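Local structure of putative alkaline phosphatase (Pseudomonas fluorescens, 4F1V) at residues 208-213 with 331-336; 41-46 with 54-59. The protein binds phosphate with high affinity in the periplasm and probably serves as the solute-binding component of the PstSACB ABC transporter for phosphate import. One frame throughout, in Å; residues are numbered along the deposited sequence.

Interaction 1 of 2, residues 208-213 with 331-336; sequences MSPDFA and ANAFVP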
loop_
_atom_site.group_PDB
_atom_site.type_symbol
_atom_site.label_atom_id
_atom_site.label_comp_id
_atom_site.label_asym_id
_atom_site.label_seq_id
_atom_site.Cartn_x
_atom_site.Cartn_y
_atom_site.Cartn_z
ATOM N N MET A 208 0.271 -8.841 -5.346
ATOM C CA MET A 208 -0.491 -9.018 -4.092
ATOM C C MET A 208 0.256 -8.526 -2.863
ATOM O O MET A 208 1.489 -8.669 -2.737
ATOM C CB MET A 208 -0.761 -10.535 -3.920
ATOM C CG MET A 208 -1.646 -10.958 -2.773
ATOM S SD MET A 208 -3.271 -10.151 -2.699
ATOM C CE MET A 208 -3.898 -10.585 -4.299
ATOM N N SER A 209 -0.531 -8.034 -1.910
ATOM C CA SER A 209 -0.076 -7.856 -0.539
ATOM C C SER A 209 0.743 -9.064 -0.057
ATOM O O SER A 209 0.276 -10.204 -0.233
ATOM C CB SER A 209 -1.306 -7.736 0.396
ATOM O OG SER A 209 -0.934 -7.789 1.718
ATOM N N PRO A 210 1.875 -8.862 0.612
ATOM C CA PRO A 210 2.633 -10.020 1.084
ATOM C C PRO A 210 1.925 -10.755 2.193
ATOM O O PRO A 210 2.225 -11.935 2.436
ATOM C CB PRO A 210 3.968 -9.404 1.507
ATOM C CG PRO A 210 3.584 -7.989 1.909
ATOM C CD PRO A 210 2.538 -7.582 0.908
ATOM N N ASP A 211 0.982 -10.110 2.862
ATOM C CA ASP A 211 0.148 -10.867 3.825
ATOM C C ASP A 211 -0.719 -11.881 3.099
ATOM O O ASP A 211 -0.623 -13.089 3.247
ATOM C CB ASP A 211 -0.712 -9.900 4.642
ATOM C CG ASP A 211 -1.722 -10.671 5.493
ATOM O OD1 ASP A 211 -2.879 -10.252 5.574
ATOM O OD2 ASP A 211 -1.303 -11.750 6.046
ATOM N N PHE A 212 -1.582 -11.432 2.191
ATOM C CA PHE A 212 -2.504 -12.295 1.523
ATOM C C PHE A 212 -1.854 -13.259 0.478
ATOM O O PHE A 212 -2.489 -14.239 0.053
ATOM C CB PHE A 212 -3.629 -11.494 0.869
ATOM C CG PHE A 212 -4.540 -10.828 1.918
ATOM C CD1 PHE A 212 -5.364 -11.599 2.754
ATOM C CD2 PHE A 212 -4.472 -9.468 2.142
ATOM C CE1 PHE A 212 -6.151 -11.000 3.727
ATOM C CE2 PHE A 212 -5.317 -8.880 3.087
ATOM C CZ PHE A 212 -6.127 -9.655 3.915
ATOM N N ALA A 213 -0.612 -12.993 0.067
ATOM C CA ALA A 213 0.021 -13.833 -0.949
ATOM C C ALA A 213 0.338 -15.241 -0.487
ATOM O O ALA A 213 0.519 -16.108 -1.340
ATOM C CB ALA A 213 1.268 -13.165 -1.496
ATOM N N ALA A 331 4.444 -9.458 11.942
ATOM C CA ALA A 331 3.662 -10.668 11.877
ATOM C C ALA A 331 2.728 -10.708 10.669
ATOM O O ALA A 331 2.233 -11.791 10.350
ATOM C CB ALA A 331 2.801 -10.787 13.129
ATOM N N ASN A 332 2.438 -9.534 10.086
ATOM C CA ASN A 332 1.602 -9.454 8.922
ATOM C C ASN A 332 2.401 -9.137 7.621
ATOM O O ASN A 332 1.846 -8.695 6.616
ATOM C CB ASN A 332 0.448 -8.430 9.114
ATOM C CG ASN A 332 -0.511 -8.934 10.182
ATOM O OD1 ASN A 332 -1.373 -9.719 9.895
ATOM N ND2 ASN A 332 -0.315 -8.490 11.448
ATOM N N ALA A 333 3.713 -9.483 7.649
ATOM C CA ALA A 333 4.597 -9.477 6.510
ATOM C C ALA A 333 5.035 -8.083 6.041
ATOM O O ALA A 333 5.456 -7.899 4.935
ATOM C CB ALA A 333 4.034 -10.264 5.305
ATOM N N PHE A 334 5.022 -7.126 7.008
ATOM C CA PHE A 334 5.389 -5.743 6.716
ATOM C C PHE A 334 6.671 -5.339 7.462
ATOM O O PHE A 334 7.167 -6.029 8.354
ATOM C CB PHE A 334 4.198 -4.795 7.044
ATOM C CG PHE A 334 2.928 -5.167 6.321
ATOM C CD1 PHE A 334 2.899 -5.260 4.934
ATOM C CD2 PHE A 334 1.761 -5.378 7.032
ATOM C CE1 PHE A 334 1.718 -5.612 4.265
ATOM C CE2 PHE A 334 0.602 -5.719 6.382
ATOM C CZ PHE A 334 0.595 -5.833 5.007
ATOM N N VAL A 335 7.142 -4.139 7.058
ATOM C CA VAL A 335 8.397 -3.596 7.597
ATOM C C VAL A 335 8.104 -2.402 8.505
ATOM O O VAL A 335 7.545 -1.387 8.045
ATOM C CB VAL A 335 9.339 -3.160 6.444
ATOM C CG1 VAL A 335 10.632 -2.606 6.998
ATOM C CG2 VAL A 335 9.646 -4.307 5.495
ATOM N N PRO A 336 8.502 -2.467 9.769
ATOM C CA PRO A 336 8.383 -1.297 10.668
ATOM C C PRO A 336 9.183 -0.109 10.152
ATOM O O PRO A 336 10.187 -0.236 9.416
ATOM C CB PRO A 336 8.978 -1.807 11.979
ATOM C CG PRO A 336 8.753 -3.293 11.915
ATOM C CD PRO A 336 9.000 -3.688 10.496
HETATM O O HOH W 1 -1.868 -12.156 8.673
#
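Pro210 meets Phe334 at about a right angle. Its CG lies 3.8 Å from Phe334 CE1, approaching the ring obliquely. Ala333 touches the same proline, with Pro210 CB 3.9 Å from Ala333 CB. Ser209 OG sits at the edge of the Phe334 ring, near its plane, but it is hydrogen-bonded to Leu10 O and takes a weak bond from Asp211 N. Phe334 CG stands anti to its carbonyl carbon (chi1 -56°), which swings the ring end nearer to 208-213. Asn332 O lies above one face of this ring, offset toward the rim. Ala333, with positive phi, is the C-prime residue of the Schellman motif that ends helix 326-331. Asp211 CB packs 3.4 Å from Asn332 O. At the polar margin, in one conformer of each residue, a water donates to Asp211 OD2 at 2.7 Å and to Asn332 OD1 at 2.8 Å. Asn332 ND2 turns back to Ala328 O in the helix. Putting an alanine at Phe334 would probably leave Pro210 CG without its aromatic neighbour and open a gap against Val91 and Thr93 of strand 85-94. The segments thus join through apolar packing, while the water, where it bridges, lets two acceptor oxygens share one donor.

Interaction 2 of 2, residues 41-46 with 54-59; sequences LNNDYT and NKNVHW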
loop_
_atom_site.group_PDB
_atom_site.type_symbol
_atom_site.label_atom_id
_atom_site.label_comp_id
_atom_site.label_asym_id
_atom_site.label_seq_id
_atom_site.Cartn_x
_atom_site.Cartn_y
_atom_site.Cartn_z
ATOM N N LEU A 41 -12.309 11.933 2.303
ATOM C CA LEU A 41 -12.338 13.247 1.676
ATOM C C LEU A 41 -13.725 13.878 1.647
ATOM O O LEU A 41 -13.872 15.097 1.695
ATOM C CB LEU A 41 -11.722 13.196 0.288
ATOM C CG LEU A 41 -10.213 12.829 0.231
ATOM C CD1 LEU A 41 -9.876 12.426 -1.216
ATOM C CD2 LEU A 41 -9.333 13.965 0.747
ATOM N N ASN A 42 -14.753 13.016 1.548
ATOM C CA ASN A 42 -16.144 13.445 1.449
ATOM C C ASN A 42 -16.948 13.180 2.722
ATOM O O ASN A 42 -18.140 13.442 2.776
ATOM C CB ASN A 42 -16.833 12.704 0.231
ATOM C CG ASN A 42 -16.067 13.023 -1.031
ATOM O OD1 ASN A 42 -16.124 14.142 -1.525
ATOM N ND2 ASN A 42 -15.276 12.070 -1.527
ATOM N N ASN A 43 -16.300 12.624 3.753
ATOM C CA ASN A 43 -16.997 12.178 4.937
ATOM C C ASN A 43 -18.208 11.302 4.588
ATOM O O ASN A 43 -19.323 11.575 5.009
ATOM C CB ASN A 43 -17.385 13.336 5.872
ATOM C CG ASN A 43 -17.882 12.821 7.219
ATOM O OD1 ASN A 43 -17.387 11.787 7.680
ATOM N ND2 ASN A 43 -18.782 13.543 7.836
ATOM N N ASP A 44 -17.935 10.262 3.812
ATOM C CA ASP A 44 -18.975 9.418 3.242
ATOM C C ASP A 44 -18.807 7.976 3.715
ATOM O O ASP A 44 -18.067 7.180 3.132
ATOM C CB ASP A 44 -18.943 9.488 1.731
ATOM C CG ASP A 44 -20.011 8.615 1.063
ATOM O OD1 ASP A 44 -20.846 8.053 1.787
ATOM O OD2 ASP A 44 -19.937 8.554 -0.195
ATOM N N TYR A 45 -19.533 7.661 4.794
ATOM C CA TYR A 45 -19.418 6.328 5.388
ATOM C C TYR A 45 -19.935 5.203 4.522
ATOM O O TYR A 45 -19.563 4.045 4.692
ATOM C CB TYR A 45 -20.161 6.319 6.753
ATOM C CG TYR A 45 -19.881 5.115 7.620
ATOM C CD1 TYR A 45 -20.726 4.000 7.614
ATOM C CD2 TYR A 45 -18.771 5.059 8.442
ATOM C CE1 TYR A 45 -20.489 2.894 8.367
ATOM C CE2 TYR A 45 -18.488 3.954 9.220
ATOM C CZ TYR A 45 -19.363 2.848 9.177
ATOM O OH TYR A 45 -19.150 1.734 9.927
ATOM N N THR A 46 -20.749 5.533 3.507
ATOM C CA THR A 46 -21.226 4.495 2.610
ATOM C C THR A 46 -20.119 3.824 1.783
ATOM O O THR A 46 -20.268 2.730 1.291
ATOM C CB THR A 46 -22.319 4.951 1.647
ATOM O OG1 THR A 46 -21.799 5.779 0.599
ATOM C CG2 THR A 46 -23.501 5.604 2.348
ATOM N N ASN A 54 -25.373 6.727 9.062
ATOM C CA ASN A 54 -25.520 7.290 10.420
ATOM C C ASN A 54 -24.207 7.368 11.233
ATOM O O ASN A 54 -24.219 7.520 12.455
ATOM C CB ASN A 54 -26.561 6.568 11.272
ATOM C CG ASN A 54 -26.201 5.157 11.594
ATOM O OD1 ASN A 54 -25.323 4.546 11.022
ATOM N ND2 ASN A 54 -27.056 4.549 12.452
ATOM N N LYS A 55 -23.076 7.320 10.517
ATOM C CA LYS A 55 -21.759 7.445 11.059
ATOM C C LYS A 55 -20.898 8.398 10.201
ATOM O O LYS A 55 -21.154 8.574 9.013
ATOM C CB LYS A 55 -21.089 6.041 11.185
ATOM C CG LYS A 55 -21.709 5.181 12.272
ATOM C CD LYS A 55 -21.047 3.859 12.420
ATOM C CE LYS A 55 -21.600 3.049 13.631
ATOM N NZ LYS A 55 -20.911 1.723 13.643
ATOM N N ASN A 56 -19.914 8.971 10.849
ATOM C CA ASN A 56 -18.860 9.773 10.207
ATOM C C ASN A 56 -17.621 8.895 9.954
ATOM O O ASN A 56 -17.403 7.878 10.559
ATOM C CB ASN A 56 -18.507 10.985 11.084
ATOM C CG ASN A 56 -19.678 11.948 11.156
ATOM O OD1 ASN A 56 -20.142 12.436 10.144
ATOM N ND2 ASN A 56 -20.224 12.136 12.338
ATOM N N VAL A 57 -16.785 9.401 9.014
ATOM C CA VAL A 57 -15.497 8.791 8.702
ATOM C C VAL A 57 -14.416 9.638 9.383
ATOM O O VAL A 57 -14.399 10.860 9.211
ATOM C CB VAL A 57 -15.240 8.750 7.195
ATOM C CG1 VAL A 57 -13.822 8.264 6.871
ATOM C CG2 VAL A 57 -16.272 7.873 6.514
ATOM N N HIS A 58 -13.521 8.997 10.128
ATOM C CA HIS A 58 -12.484 9.718 10.840
ATOM C C HIS A 58 -11.099 9.552 10.256
ATOM O O HIS A 58 -10.241 10.423 10.470
ATOM C CB HIS A 58 -12.509 9.299 12.324
ATOM C CG HIS A 58 -13.836 9.558 12.963
ATOM N ND1 HIS A 58 -14.809 8.623 13.018
ATOM C CD2 HIS A 58 -14.352 10.728 13.445
ATOM C CE1 HIS A 58 -15.867 9.180 13.561
ATOM N NE2 HIS A 58 -15.664 10.466 13.765
ATOM N N TRP A 59 -10.828 8.430 9.563
ATOM C CA TRP A 59 -9.475 8.173 9.031
ATOM C C TRP A 59 -9.619 7.119 7.916
ATOM O O TRP A 59 -10.617 6.419 7.820
ATOM C CB TRP A 59 -8.510 7.722 10.103
ATOM C CG TRP A 59 -8.668 6.381 10.706
ATOM C CD1 TRP A 59 -9.565 6.005 11.673
ATOM C CD2 TRP A 59 -7.905 5.188 10.421
ATOM N NE1 TRP A 59 -9.392 4.669 12.011
ATOM C CE2 TRP A 59 -8.370 4.156 11.253
ATOM C CE3 TRP A 59 -6.857 4.914 9.513
ATOM C CZ2 TRP A 59 -7.799 2.860 11.246
ATOM C CZ3 TRP A 59 -6.279 3.645 9.485
ATOM C CH2 TRP A 59 -6.746 2.629 10.366
HETATM O O HOH W 2 -20.872 9.690 6.502
HETATM O O HOH W 3 -21.920 0.669 11.379
#
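This is a short-range contact, partly buried, between the end of helix 33-42 with the turn after it and the extended segment that leads into strand 59-62. Side-chain amides and one aromatic ring carry it. Asn43 OD1 accepts from Val57 N at 2.8 Å, in a nearly straight bond (174°) that runs close to the C=O direction. Asn43 ND2 donates to Asn56 OD1 at 2.9 Å in one conformer of Asn56. There the acceptor lies close to the amide plane of Asn43, and the two amide planes are 24° apart. Asn43 CG is anti to its backbone N (chi1 -170°), which carries both ends of the amide to the other segment. Asn43 has positive phi and closes the helix in a Schellman motif. The chain then makes an Asx turn, with Asp44 OD1 accepting from Thr46 N; Thr46 OG1 donates to the same oxygen. Within this turn, the Tyr45 side chain lies alongside that of Lys55, pointing the same way. Lys55 CB forms a CH-pi contact over the ring face, 3.8 Å from the Tyr45 ring centroid. Lys55 CD comes within 3.8 Å of Tyr45 OH. Val57 CG2 packs 3.7 Å from Tyr45 CA. A bridging water donates to Asn43 O and Lys55 O and accepts from Tyr45 N. Lys55 NZ donates to a second water at 2.7 Å, which Tyr45 OH meets weakly.

In the fold
Interaction 2 comes first along the chain. Their centres are 27 Å apart, and their nearest atoms about 12 Å. Interaction 2 lies toward the outside of the fold and leads into strand 59-62. Interaction 1 is nearer the centre of the chain and packs on strand 85-94. Both strands belong to the same five-stranded mixed sheet, with strand 291-299 between them. Interaction 1 also brings in the loop after strand 204-205, which belongs to the other sheet. It therefore probably joins parts of the two lobes of this venus-flytrap protein, with the side chain of Ser209 about 7 Å from the bound phosphate. Interaction 2 is a local hydrogen-bonded and packed contact, probably within one lobe.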